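Local coordinates for Lmo2446 protein (PDB 5I0D), which belongs to glycoside hydrolase family 31, joining a TIM-barrel domain to several beta domains, among them a family 6 carbohydrate-binding module, at residues Gly959-Gly964 against Asn1055-Val1060; Phe879-Thr884 against His938-Ala943; Thr949-Ala954 against Gly964-Phe969; Met991-Ser996 against Asn1027-Pro1032; Ile980-Gly985 against Gly1038-Val1043. All blocks are in the same frame, centred on the assembly; numbering follows the deposited sequence. Where two conformers were deposited one is given.

Interaction 1 of 5, residues Gly959-Gly964 against Asn1055-Val1060; sequences GYTGTG and NFDHVV. With CA (calcium ion), chain S; GLC (alpha-D-glucopyranose), chain D; GLC (alpha-D-glucopyranose), chain C.
With CG anti to the backbone N (chi1 -179°), the carboxylate of Asp1057 is carried to the loop at Tyr960-Thr961, while His1058, its CG lying between its own backbone N and carbonyl carbon (chi1 71°), swings its ring toward the Thr961 hydroxyl. The carboxylate does two jobs. Asp1057 OD1 binds the calcium ion at 2.3 Å, and Asp1057 OD2 takes the backbone N-H of Thr961 on the syn side in a nearly straight bond of 3.1 Å from Thr961 N; Arg994 forms a salt bridge with the same OD2. Beside them, His1058 ND1 donates to Thr961 OG1 at 2.6 Å, with the hydroxyl close to the imidazole plane, so the ring's rotation is tied to the loop. Glu942 OE2 is a probable second partner of that hydroxyl, while its OE1 binds the calcium. The carbonyl oxygens of Thr961, Gly964 and Asp1057 also bind the ion, and Glu944 completes its shell. These close oxygens are held together by the metal they share. Farther out, Asn1055 OD1 accepts from O4 of one glucose and its ND2 donates to O3 of the same sugar at 2.7 Å, whereas Thr963 OG1 meets O3 of another. Asp1057 and His1058 both face Arg994, forming a classic beta bulge, and the whole is a calcium site of a family 6 carbohydrate-binding module, flanked by two glycan pockets.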
# COMPACT_ATOMS: atom_id res chain seq x y z
N GLY A 959 36.03 12.33 25.54
CA GLY A 959 35.18 13.37 26.13
C GLY A 959 34.36 14.19 25.15
O GLY A 959 33.57 15.03 25.57
N TYR A 960 34.56 13.96 23.85
CA TYR A 960 33.72 14.53 22.79
C TYR A 960 32.28 14.00 22.88
O TYR A 960 32.02 12.91 23.42
CB TYR A 960 34.27 14.22 21.39
CG TYR A 960 34.51 12.75 21.14
CD1 TYR A 960 33.46 11.91 20.79
CD2 TYR A 960 35.77 12.18 21.31
CE1 TYR A 960 33.65 10.56 20.59
CE2 TYR A 960 35.99 10.81 21.12
CZ TYR A 960 34.92 10.01 20.75
OH TYR A 960 35.07 8.66 20.56
N THR A 961 31.36 14.78 22.35
CA THR A 961 30.01 14.27 22.06
C THR A 961 29.98 13.77 20.62
O THR A 961 30.86 14.09 19.79
CB THR A 961 28.92 15.34 22.31
OG1 THR A 961 29.12 16.42 21.41
CG2 THR A 961 28.97 15.86 23.75
N GLY A 962 28.95 12.98 20.33
CA GLY A 962 28.80 12.36 19.03
C GLY A 962 29.82 11.27 18.90
O GLY A 962 30.18 10.63 19.88
N THR A 963 30.30 11.07 17.67
CA THR A 963 31.25 10.00 17.34
C THR A 963 32.70 10.48 17.30
O THR A 963 33.61 9.68 17.13
CB THR A 963 30.94 9.39 15.96
OG1 THR A 963 31.05 10.41 14.95
CG2 THR A 963 29.53 8.78 15.94
N GLY A 964 32.92 11.78 17.45
CA GLY A 964 34.27 12.32 17.44
C GLY A 964 34.30 13.83 17.33
O GLY A 964 33.48 14.51 17.94
N ASN A 1055 40.81 20.95 17.95
CA ASN A 1055 39.87 19.87 17.68
C ASN A 1055 38.50 20.43 17.97
O ASN A 1055 38.30 21.00 19.04
CB ASN A 1055 40.18 18.68 18.57
CG ASN A 1055 41.48 18.00 18.16
OD1 ASN A 1055 41.96 18.18 17.04
ND2 ASN A 1055 42.05 17.23 19.07
N PHE A 1056 37.57 20.28 17.03
CA PHE A 1056 36.26 20.97 17.07
C PHE A 1056 35.19 19.91 17.29
O PHE A 1056 34.96 19.07 16.44
CB PHE A 1056 36.09 21.71 15.74
CG PHE A 1056 34.84 22.55 15.59
CD1 PHE A 1056 33.99 22.87 16.67
CD2 PHE A 1056 34.54 23.10 14.35
CE1 PHE A 1056 32.86 23.66 16.46
CE2 PHE A 1056 33.42 23.91 14.15
CZ PHE A 1056 32.58 24.18 15.21
N ASP A 1057 34.55 19.95 18.45
CA ASP A 1057 33.65 18.87 18.86
C ASP A 1057 32.22 19.03 18.35
O ASP A 1057 31.63 18.06 17.80
CB ASP A 1057 33.65 18.74 20.39
CG ASP A 1057 32.76 17.62 20.87
OD1 ASP A 1057 32.45 16.73 20.04
OD2 ASP A 1057 32.36 17.66 22.05
N HIS A 1058 31.67 20.23 18.62
CA HIS A 1058 30.27 20.58 18.34
C HIS A 1058 29.98 22.05 18.55
O HIS A 1058 30.78 22.77 19.16
CB HIS A 1058 29.28 19.72 19.18
CG HIS A 1058 29.24 20.02 20.65
ND1 HIS A 1058 29.29 19.03 21.61
CD2 HIS A 1058 29.05 21.18 21.34
CE1 HIS A 1058 29.20 19.56 22.81
NE2 HIS A 1058 29.05 20.86 22.68
N VAL A 1059 28.79 22.46 18.10
CA VAL A 1059 28.18 23.70 18.57
C VAL A 1059 26.83 23.41 19.20
O VAL A 1059 26.15 22.46 18.82
CB VAL A 1059 28.04 24.79 17.47
CG1 VAL A 1059 29.40 25.10 16.86
CG2 VAL A 1059 27.08 24.42 16.37
N VAL A 1060 26.44 24.26 20.14
CA VAL A 1060 25.15 24.21 20.79
C VAL A 1060 24.56 25.61 20.67
O VAL A 1060 25.28 26.60 20.87
CB VAL A 1060 25.27 23.81 22.27
CG1 VAL A 1060 23.98 24.05 23.04
CG2 VAL A 1060 25.70 22.36 22.40
CA CA S . 31.51 15.69 18.18
C1 GLC D . 47.87 16.87 18.22
C2 GLC D . 46.57 16.35 18.80
C3 GLC D . 45.49 16.25 17.72
C4 GLC D . 45.32 17.61 17.04
C5 GLC D . 46.68 18.11 16.56
C6 GLC D . 46.61 19.50 15.95
O2 GLC D . 46.75 15.07 19.42
O3 GLC D . 44.28 15.81 18.33
O4 GLC D . 44.42 17.47 15.93
O5 GLC D . 47.62 18.15 17.63
O6 GLC D . 47.89 19.75 15.36
C1 GLC C . 30.60 11.30 9.88
C2 GLC C . 31.15 10.75 11.20
C3 GLC C . 30.86 9.26 11.34
C4 GLC C . 29.38 8.96 11.09
C5 GLC C . 28.92 9.58 9.78
C6 GLC C . 27.43 9.41 9.60
O1 GLC C . 31.32 10.78 8.76
O2 GLC C . 32.56 10.97 11.30
O3 GLC C . 31.19 8.84 12.67
O4 GLC C . 29.18 7.55 11.05
O5 GLC C . 29.21 10.99 9.76
O6 GLC C . 27.13 9.91 8.30

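Interaction 2 of 5, residues Phe879-Thr884 against His938-Ala943; sequences FSTEPT and HAPYEA. With CA (calcium ion), chain S.
The chains of Ser880 and Ala939 draw to 3.9 Å between their CA atoms without pairing as strands, and the one polar link between the two backbones is a water that donates to Phe879 O and accepts from Ala939 N at 3.0 Å. The methyl group of Ala939 sits over the centre of the Phe879 ring: CB lies 3.4 Å from the ring centroid and 9° off the normal, a CH-pi contact in which all six ring carbons are at similar range. Phe879 reaches it because its CG stands anti to the backbone N (chi1 -169°), which sends the ring out beneath the methyl. Tyr831 meets the same ring from outside the two segments. One residue beyond Ser880, Thr881 CG2 touches His938 O at 3.4 Å and lies 3.9 Å from Pro940 CD, while the threonine hydroxyl turns to the backbone N of Asn937. The imidazole of His938 is fixed by two polar partners. Its ND1 donates to Ala939 O at 2.7 Å, in the carbonyl plane and on a lone pair, and its NE2 is bound to Glu767. Ser880 OG donates to the carbonyl of the next residue, Thr881 O, and also bonds Thr918. Further along, Glu942 OE1 binds the calcium ion, so 938-943 leads from this junction into the metal site. The direct contact is therefore apolar, methyl on ring and methyl on proline, while the polar groups named here find partners in a water, in local side-chain bonds and in neighbours outside the two segments.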
# COMPACT_ATOMS: atom_id res chain seq x y z
N PHE A 879 16.22 13.76 23.04
CA PHE A 879 17.28 14.36 22.24
C PHE A 879 17.48 15.77 22.79
O PHE A 879 16.59 16.62 22.68
CB PHE A 879 16.82 14.40 20.78
CG PHE A 879 17.90 14.76 19.78
CD1 PHE A 879 19.07 14.02 19.68
CD2 PHE A 879 17.70 15.80 18.88
CE1 PHE A 879 20.02 14.32 18.72
CE2 PHE A 879 18.66 16.12 17.93
CZ PHE A 879 19.81 15.38 17.85
N SER A 880 18.62 15.98 23.42
CA SER A 880 18.93 17.24 24.11
C SER A 880 20.41 17.25 24.49
O SER A 880 21.10 16.25 24.30
CB SER A 880 18.08 17.39 25.38
OG SER A 880 18.44 16.46 26.38
N THR A 881 20.87 18.37 25.06
CA THR A 881 22.12 18.39 25.79
C THR A 881 21.88 17.79 27.18
O THR A 881 20.74 17.56 27.59
CB THR A 881 22.70 19.82 25.96
OG1 THR A 881 21.79 20.67 26.67
CG2 THR A 881 23.03 20.42 24.60
N GLU A 882 22.96 17.54 27.90
CA GLU A 882 22.88 16.89 29.21
C GLU A 882 22.21 17.80 30.25
O GLU A 882 22.64 18.91 30.44
CB GLU A 882 24.27 16.51 29.70
CG GLU A 882 24.28 15.75 31.02
CD GLU A 882 25.66 15.32 31.45
OE1 GLU A 882 26.63 15.45 30.65
OE2 GLU A 882 25.78 14.88 32.62
N PRO A 883 21.15 17.32 30.92
CA PRO A 883 20.49 18.18 31.90
C PRO A 883 21.41 18.47 33.08
O PRO A 883 22.33 17.70 33.34
CB PRO A 883 19.31 17.33 32.40
CG PRO A 883 19.16 16.21 31.43
CD PRO A 883 20.48 16.01 30.77
N THR A 884 21.14 19.56 33.79
CA THR A 884 21.81 19.80 35.08
C THR A 884 21.02 19.15 36.21
O THR A 884 21.57 18.85 37.28
CB THR A 884 22.02 21.31 35.30
OG1 THR A 884 20.76 21.98 35.15
CG2 THR A 884 23.03 21.82 34.28
N HIS A 938 18.68 22.43 23.08
CA HIS A 938 18.63 21.62 21.88
C HIS A 938 19.93 20.83 21.77
O HIS A 938 21.00 21.34 22.09
CB HIS A 938 18.43 22.50 20.64
CG HIS A 938 18.24 21.72 19.38
ND1 HIS A 938 19.29 21.10 18.72
CD2 HIS A 938 17.13 21.43 18.66
CE1 HIS A 938 18.83 20.50 17.64
NE2 HIS A 938 17.52 20.70 17.57
N ALA A 939 19.83 19.57 21.33
CA ALA A 939 21.00 18.73 21.20
C ALA A 939 22.08 19.42 20.34
O ALA A 939 21.75 20.20 19.44
CB ALA A 939 20.65 17.38 20.58
N PRO A 940 23.35 19.11 20.63
CA PRO A 940 24.42 19.70 19.85
C PRO A 940 24.34 19.38 18.37
O PRO A 940 23.82 18.33 17.98
CB PRO A 940 25.68 19.06 20.44
CG PRO A 940 25.28 18.51 21.76
CD PRO A 940 23.86 18.13 21.59
N TYR A 941 24.88 20.30 17.59
CA TYR A 941 25.18 20.09 16.20
C TYR A 941 26.62 19.60 16.13
O TYR A 941 27.56 20.38 16.34
CB TYR A 941 25.02 21.40 15.43
CG TYR A 941 23.58 21.80 15.26
CD1 TYR A 941 22.90 22.52 16.25
CD2 TYR A 941 22.88 21.45 14.10
CE1 TYR A 941 21.56 22.87 16.10
CE2 TYR A 941 21.56 21.80 13.93
CZ TYR A 941 20.90 22.49 14.92
OH TYR A 941 19.60 22.85 14.67
N GLU A 942 26.80 18.30 15.88
CA GLU A 942 28.15 17.72 15.87
C GLU A 942 28.97 18.21 14.67
O GLU A 942 28.51 18.17 13.54
CB GLU A 942 28.09 16.20 15.86
CG GLU A 942 27.42 15.58 17.08
CD GLU A 942 28.09 15.95 18.38
OE1 GLU A 942 29.29 16.27 18.35
OE2 GLU A 942 27.43 15.91 19.45
N ALA A 943 30.19 18.69 14.93
CA ALA A 943 31.07 19.16 13.87
C ALA A 943 31.34 18.06 12.85
O ALA A 943 31.41 18.30 11.63
CB ALA A 943 32.40 19.65 14.45
CA CA S . 31.51 15.69 18.18
O HOH W 1 17.05 18.68 20.87

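Interaction 3 of 5, residues Thr949-Ala954 against Gly964-Phe969; sequences TNVTTA and GFVAGF. With CA (calcium ion), chain S.
Ala954 O accepts the backbone N-H of Phe965 at 2.9 Å from Phe965 N, touches Gly964 CA in a CA-H...O contact, and lies over the centre of the Phe965 ring, 3.5 Å above its plane. Phe965 itself places the ring there: its CG lies between the backbone N and the carbonyl carbon (chi1 47°), which folds the aromatic group back beside the partner strand, where CE1 meets Ala954 CB at 3.8 Å. Trp1026 packs edge-to-face with this phenylalanine. The return bond runs from Ala954 N to Phe965 O, making Ala954 and Phe965 an antiparallel hydrogen-bonded pair. Thr953 and Val966 follow as a non-hydrogen-bonded pair with diverging side chains, and the straight bond from Ala967 N to Thr952 O, 3.0 Å long, comes next. Beyond it a water links the two chains, accepting from Thr952 N and donating to Ala967 O at 2.8 Å. The apolar contacts divide along the hairpin. Ala954 CB meets Ala967 CB at 4.0 Å beside the Phe965 ring, while Val951, crossing Val966 at about a right angle, presses its CG2 against Val966 CG1 at 3.4 Å, tighter than usual van der Waals contact, and also reaches Phe969 CB. The ring of Phe969 is in turn a cation-pi partner of Arg1004. Thr953 and Gly968 each touch a bound glucose. The arrangement is a beta hairpin of the carbohydrate-binding module, with a calcium ligand, Gly964, just before its second strand and both strands contributing to glycan pockets.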
# COMPACT_ATOMS: atom_id res chain seq x y z
N THR A 949 34.94 20.75 4.37
CA THR A 949 35.78 21.04 3.23
C THR A 949 37.23 20.95 3.65
O THR A 949 37.68 21.72 4.50
CB THR A 949 35.51 22.45 2.68
OG1 THR A 949 34.12 22.57 2.37
CG2 THR A 949 36.34 22.71 1.43
N ASN A 950 37.95 19.98 3.08
CA ASN A 950 39.40 19.83 3.27
C ASN A 950 39.82 19.60 4.73
O ASN A 950 40.90 20.00 5.16
CB ASN A 950 40.15 21.03 2.68
CG ASN A 950 39.98 21.15 1.18
OD1 ASN A 950 39.93 20.15 0.46
ND2 ASN A 950 39.91 22.38 0.69
N VAL A 951 38.94 18.93 5.47
CA VAL A 951 39.19 18.65 6.87
C VAL A 951 38.57 17.28 7.17
O VAL A 951 37.63 16.87 6.50
CB VAL A 951 38.66 19.80 7.76
CG1 VAL A 951 37.15 19.72 7.97
CG2 VAL A 951 39.42 19.86 9.07
N THR A 952 39.13 16.57 8.13
CA THR A 952 38.68 15.23 8.47
C THR A 952 38.41 15.13 9.96
O THR A 952 38.62 16.09 10.72
CB THR A 952 39.71 14.15 8.05
OG1 THR A 952 41.01 14.48 8.55
CG2 THR A 952 39.74 14.04 6.52
N THR A 953 37.89 13.97 10.35
CA THR A 953 37.46 13.70 11.70
C THR A 953 38.43 12.77 12.42
O THR A 953 39.23 12.07 11.80
CB THR A 953 36.03 13.11 11.71
OG1 THR A 953 36.02 11.86 11.03
CG2 THR A 953 35.05 14.06 11.02
N ALA A 954 38.38 12.80 13.75
CA ALA A 954 39.09 11.83 14.59
C ALA A 954 38.32 11.61 15.88
O ALA A 954 37.30 12.28 16.15
CB ALA A 954 40.50 12.31 14.88
N GLY A 964 32.92 11.78 17.45
CA GLY A 964 34.27 12.32 17.44
C GLY A 964 34.30 13.83 17.33
O GLY A 964 33.48 14.51 17.94
N PHE A 965 35.25 14.34 16.55
CA PHE A 965 35.45 15.78 16.39
C PHE A 965 36.14 16.03 15.06
O PHE A 965 36.66 15.09 14.44
CB PHE A 965 36.29 16.36 17.53
CG PHE A 965 37.53 15.55 17.85
CD1 PHE A 965 38.73 15.77 17.17
CD2 PHE A 965 37.50 14.59 18.85
CE1 PHE A 965 39.86 15.04 17.48
CE2 PHE A 965 38.63 13.84 19.15
CZ PHE A 965 39.81 14.07 18.46
N VAL A 966 36.15 17.28 14.62
CA VAL A 966 36.92 17.66 13.45
C VAL A 966 38.32 17.99 13.95
O VAL A 966 38.49 18.79 14.88
CB VAL A 966 36.29 18.84 12.69
CG1 VAL A 966 37.24 19.36 11.62
CG2 VAL A 966 34.97 18.40 12.06
N ALA A 967 39.32 17.38 13.31
CA ALA A 967 40.70 17.39 13.80
C ALA A 967 41.59 18.44 13.13
O ALA A 967 41.72 18.46 11.91
CB ALA A 967 41.33 16.02 13.59
N GLY A 968 42.22 19.31 13.93
CA GLY A 968 43.22 20.26 13.42
C GLY A 968 42.61 21.53 12.85
O GLY A 968 42.71 22.61 13.46
N PHE A 969 42.01 21.41 11.67
CA PHE A 969 41.21 22.48 11.10
C PHE A 969 42.03 23.76 11.02
O PHE A 969 41.58 24.82 11.43
CB PHE A 969 39.94 22.63 11.96
CG PHE A 969 38.94 23.63 11.45
CD1 PHE A 969 38.92 24.09 10.12
CD2 PHE A 969 37.99 24.12 12.31
CE1 PHE A 969 37.96 25.00 9.70
CE2 PHE A 969 37.04 25.04 11.91
CZ PHE A 969 37.02 25.48 10.60
CA CA S . 31.51 15.69 18.18
O HOH W 2 41.62 17.08 9.48

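Interaction 4 of 5, residues Met991-Ser996 against Asn1027-Pro1032; sequences MEVRYS and NTVEVP
Val993 CG2 nestles against Val1031 CG2 at 3.9 Å in an antiparallel strand pair of the carbohydrate-binding module's beta-sandwich, the two short strands running 152° apart. On this inner face the side chains interlock. The selenomethionine Met991, extended as far as SE and then bent (chi3 67°), turns its CE back onto Val1031 CB, and in one of its conformers Val1029 abuts both Val993 and the ring of Tyr995. Phe1044 of the other sheet covers Met991 and Val993. The face bearing Glu992, Arg994, Thr1028 and Glu1030 is more polar. Thr1028 CG2 projects against Glu992 CB at 3.5 Å, while its hydroxyl rests beside the aliphatic stem of Arg994 and shares a water with Arg994 NE; the arginine's tip goes to Asp1057. Farther along, Glu992 OE2 and Glu1030 OE2 lie 4.1 Å apart, a like-charge approach that a bridging water and Lys1062, salt-bridged to both, would be expected to ease. Back on the face of Val993, at the Tyr995 end, the tyrosine ring and the amide of Asn1027 run alongside each other with planes 71° apart, and Tyr995 OH bonds Pro1018 O. Asn1027 ND2 donates to Tyr995 OH at 3.0 Å, almost straight and within the amide plane.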
# COMPACT_ATOMS: atom_id res chain seq x y z
N MSE A 991 25.89 30.91 20.81
CA MSE A 991 26.40 29.69 20.23
C MSE A 991 27.56 29.22 21.09
O MSE A 991 28.58 29.90 21.20
CB MSE A 991 26.78 29.93 18.77
CG MSE A 991 27.41 28.67 18.17
SE MSE A 991 27.70 28.90 16.23
CE MSE A 991 29.08 30.28 16.36
N GLU A 992 27.40 28.06 21.72
CA GLU A 992 28.51 27.42 22.43
C GLU A 992 29.38 26.71 21.41
O GLU A 992 28.85 25.95 20.60
CB GLU A 992 28.01 26.39 23.42
CG GLU A 992 27.28 26.96 24.61
CD GLU A 992 26.97 25.91 25.67
OE1 GLU A 992 27.04 24.70 25.38
OE2 GLU A 992 26.62 26.31 26.80
N VAL A 993 30.68 26.94 21.43
CA VAL A 993 31.62 26.24 20.55
C VAL A 993 32.51 25.40 21.45
O VAL A 993 33.21 25.96 22.28
CB VAL A 993 32.48 27.25 19.74
CG1 VAL A 993 33.53 26.52 18.91
CG2 VAL A 993 31.59 28.12 18.87
N ARG A 994 32.43 24.08 21.32
CA ARG A 994 33.21 23.18 22.17
C ARG A 994 34.38 22.65 21.37
O ARG A 994 34.20 22.14 20.27
CB ARG A 994 32.35 22.05 22.75
CG ARG A 994 33.10 21.17 23.75
CD ARG A 994 32.12 20.37 24.61
NE ARG A 994 32.74 19.71 25.76
CZ ARG A 994 33.06 18.42 25.83
NH1 ARG A 994 32.83 17.59 24.83
NH2 ARG A 994 33.60 17.94 26.95
N TYR A 995 35.58 22.78 21.95
CA TYR A 995 36.82 22.56 21.24
C TYR A 995 37.92 22.19 22.24
O TYR A 995 37.77 22.35 23.45
CB TYR A 995 37.24 23.85 20.49
CG TYR A 995 37.73 24.89 21.45
CD1 TYR A 995 36.83 25.66 22.21
CD2 TYR A 995 39.09 25.05 21.69
CE1 TYR A 995 37.29 26.56 23.15
CE2 TYR A 995 39.55 25.96 22.63
CZ TYR A 995 38.65 26.71 23.36
OH TYR A 995 39.12 27.61 24.30
N SER A 996 39.05 21.75 21.70
CA SER A 996 40.28 21.60 22.45
C SER A 996 41.38 22.30 21.66
O SER A 996 41.34 22.33 20.43
CB SER A 996 40.61 20.13 22.64
OG SER A 996 41.71 19.98 23.52
N ASN A 1027 36.99 22.77 26.20
CA ASN A 1027 36.48 24.02 26.71
C ASN A 1027 35.37 24.49 25.79
O ASN A 1027 35.31 24.08 24.63
CB ASN A 1027 37.59 25.08 26.78
CG ASN A 1027 37.13 26.37 27.42
OD1 ASN A 1027 36.47 26.37 28.47
ND2 ASN A 1027 37.48 27.49 26.81
N THR A 1028 34.50 25.35 26.31
CA THR A 1028 33.42 25.92 25.55
C THR A 1028 33.53 27.45 25.56
O THR A 1028 33.71 28.04 26.63
CB THR A 1028 32.07 25.43 26.13
OG1 THR A 1028 31.97 24.00 25.99
CG2 THR A 1028 30.90 26.05 25.42
N VAL A 1029 33.49 28.08 24.39
CA VAL A 1029 33.40 29.54 24.31
C VAL A 1029 32.03 29.91 23.76
O VAL A 1029 31.48 29.24 22.88
CB VAL A 1029 34.49 30.18 23.43
CG1 VAL A 1029 35.89 29.83 23.96
CG2 VAL A 1029 34.33 29.77 21.99
N GLU A 1030 31.49 31.00 24.31
CA GLU A 1030 30.14 31.46 23.98
C GLU A 1030 30.24 32.60 22.97
O GLU A 1030 30.94 33.57 23.21
CB GLU A 1030 29.42 31.89 25.26
CG GLU A 1030 29.12 30.71 26.19
CD GLU A 1030 28.09 31.02 27.27
OE1 GLU A 1030 27.61 32.16 27.40
OE2 GLU A 1030 27.72 30.11 28.03
N VAL A 1031 29.57 32.45 21.83
CA VAL A 1031 29.66 33.40 20.72
C VAL A 1031 28.27 33.98 20.48
O VAL A 1031 27.33 33.22 20.25
CB VAL A 1031 30.12 32.69 19.42
CG1 VAL A 1031 30.24 33.68 18.27
CG2 VAL A 1031 31.42 31.93 19.65
N PRO A 1032 28.11 35.31 20.52
CA PRO A 1032 26.77 35.86 20.24
C PRO A 1032 26.47 35.79 18.76
O PRO A 1032 27.31 36.18 17.95
CB PRO A 1032 26.86 37.32 20.70
CG PRO A 1032 28.32 37.64 20.59
CD PRO A 1032 29.08 36.38 20.88
O HOH W 3 29.17 27.56 28.09
O HOH W 4 33.48 22.06 27.64

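Interaction 5 of 5, residues Ile980-Gly985 against Gly1038-Val1043; sequences IDAVDG and GNNQVV
Asn1040 lays its side chain across the carbonyl oxygen of Ile980. Its CB passes 3.3 Å from Ile980 O; CG, anti to its own carbonyl carbon (chi1 -66°), stands a little farther from that oxygen; and ND2 turns back to donate to Ile980 O at 3.3 Å, with the acceptor in the amide plane. The other branch, OD1, leads away to Asn1009 and to the backbone N of Gln1036. Ile980 O is thus held twice by one residue, since Asn1040 N also donates to it at 2.7 Å, and the two N-H groups arrive from opposite faces of the carbonyl plane. Ile980 N completes the pair with a nearly straight bond to Asn1040 O. One step on, Asp981 CA makes a CA-H...O contact with Gly1038 O, and Ala982 N donates to that same oxygen at 3.1 Å. A water then continues the link, donating to Ala982 O and accepting from Gly1038 N. The apolar end lies in the opposite direction: Ile980 CD1 comes to 3.9 Å from Val1042 CG2, on the face of the sheet where Val1059 and Ile1061 also meet Ile980. Polar Asp981 and Asn1039 occupy the other face, against Pro778. This is an antiparallel strand pair in the five-stranded sheet of a beta-sandwich carbohydrate-binding module, with an asparagine side chain reinforcing the hydrogen-bonded pair Ile980-Asn1040.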
# COMPACT_ATOMS: atom_id res chain seq x y z
N ILE A 980 21.69 25.22 10.73
CA ILE A 980 21.22 25.28 12.11
C ILE A 980 19.85 25.94 12.18
O ILE A 980 19.64 27.00 11.62
CB ILE A 980 22.24 26.03 12.97
CG1 ILE A 980 23.48 25.16 13.12
CG2 ILE A 980 21.69 26.40 14.33
CD1 ILE A 980 24.57 25.74 13.98
N ASP A 981 18.93 25.30 12.90
CA ASP A 981 17.61 25.86 13.12
C ASP A 981 17.60 26.81 14.31
O ASP A 981 18.23 26.55 15.34
CB ASP A 981 16.59 24.76 13.33
CG ASP A 981 16.23 24.08 12.03
OD1 ASP A 981 16.11 24.77 10.99
OD2 ASP A 981 16.07 22.82 12.06
N ALA A 982 16.90 27.93 14.14
CA ALA A 982 16.64 28.81 15.25
C ALA A 982 15.70 28.07 16.19
O ALA A 982 14.55 27.84 15.84
CB ALA A 982 16.03 30.12 14.80
N VAL A 983 16.21 27.72 17.36
CA VAL A 983 15.52 26.82 18.29
C VAL A 983 14.14 27.33 18.57
O VAL A 983 13.18 26.56 18.48
CB VAL A 983 16.30 26.66 19.63
CG1 VAL A 983 15.63 25.63 20.52
CG2 VAL A 983 17.76 26.24 19.38
N ASP A 984 14.01 28.61 18.91
CA ASP A 984 12.73 29.20 19.31
C ASP A 984 12.44 30.51 18.55
O ASP A 984 12.05 31.53 19.12
CB ASP A 984 12.71 29.38 20.86
CG ASP A 984 12.80 28.04 21.63
OD1 ASP A 984 11.94 27.14 21.43
OD2 ASP A 984 13.73 27.86 22.46
N GLY A 985 12.63 30.46 17.22
CA GLY A 985 12.32 31.58 16.34
C GLY A 985 13.46 32.58 16.18
O GLY A 985 14.53 32.44 16.80
N GLY A 1038 13.81 29.33 11.19
CA GLY A 1038 14.16 28.19 10.33
C GLY A 1038 15.66 27.99 10.17
O GLY A 1038 16.41 28.15 11.12
N ASN A 1039 16.08 27.66 8.95
CA ASN A 1039 17.45 27.22 8.69
C ASN A 1039 18.43 28.40 8.60
O ASN A 1039 18.15 29.38 7.95
CB ASN A 1039 17.45 26.44 7.36
CG ASN A 1039 18.76 25.71 7.09
OD1 ASN A 1039 19.67 25.66 7.91
ND2 ASN A 1039 18.82 25.07 5.93
N ASN A 1040 19.56 28.30 9.27
CA ASN A 1040 20.60 29.33 9.23
C ASN A 1040 21.90 28.70 8.78
O ASN A 1040 22.23 27.60 9.20
CB ASN A 1040 20.78 29.98 10.60
CG ASN A 1040 19.55 30.78 11.04
OD1 ASN A 1040 19.51 32.01 10.89
ND2 ASN A 1040 18.55 30.09 11.59
N GLN A 1041 22.60 29.37 7.88
CA GLN A 1041 23.90 28.91 7.40
C GLN A 1041 24.99 29.43 8.35
O GLN A 1041 25.17 30.65 8.49
CB GLN A 1041 24.13 29.39 5.98
CG GLN A 1041 25.48 29.05 5.41
CD GLN A 1041 25.72 29.77 4.09
OE1 GLN A 1041 25.95 30.99 4.05
NE2 GLN A 1041 25.67 29.01 3.01
N VAL A 1042 25.67 28.51 9.02
CA VAL A 1042 26.72 28.86 9.97
C VAL A 1042 28.00 28.21 9.46
O VAL A 1042 28.11 26.97 9.44
CB VAL A 1042 26.36 28.38 11.40
CG1 VAL A 1042 27.49 28.63 12.36
CG2 VAL A 1042 25.08 29.04 11.88
N VAL A 1043 28.95 29.02 8.99
CA VAL A 1043 30.17 28.54 8.36
C VAL A 1043 31.38 28.94 9.20
O VAL A 1043 31.60 30.11 9.44
CB VAL A 1043 30.37 29.14 6.94
CG1 VAL A 1043 31.66 28.60 6.30
CG2 VAL A 1043 29.18 28.85 6.05
O HOH W 5 12.64 28.85 13.68

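How the interactions relate
From the N terminus, interaction 2 comes first, closing the span from 879-884 to 938-943 and leading the chain into the carbohydrate-binding module. Interaction 3, a short hairpin closure, opens at 949-954, and interaction 1 opens at 959-964 before interaction 3 closes, so the two cross, sharing Gly964. Interaction 1, which closes at 1055-1060, encloses interaction 5, and that encloses interaction 4. Strand 1054-1062 unites much of this: 941-942, 965-968 and 987-996 all pair with it, so interactions 1 to 4 reach one sheet. Interaction 5 belongs to the second sheet, joined to the first through Val1059 on Ile980 and Met991 on Val1042. The calcium ion ties interactions 1, 2 and 3 together.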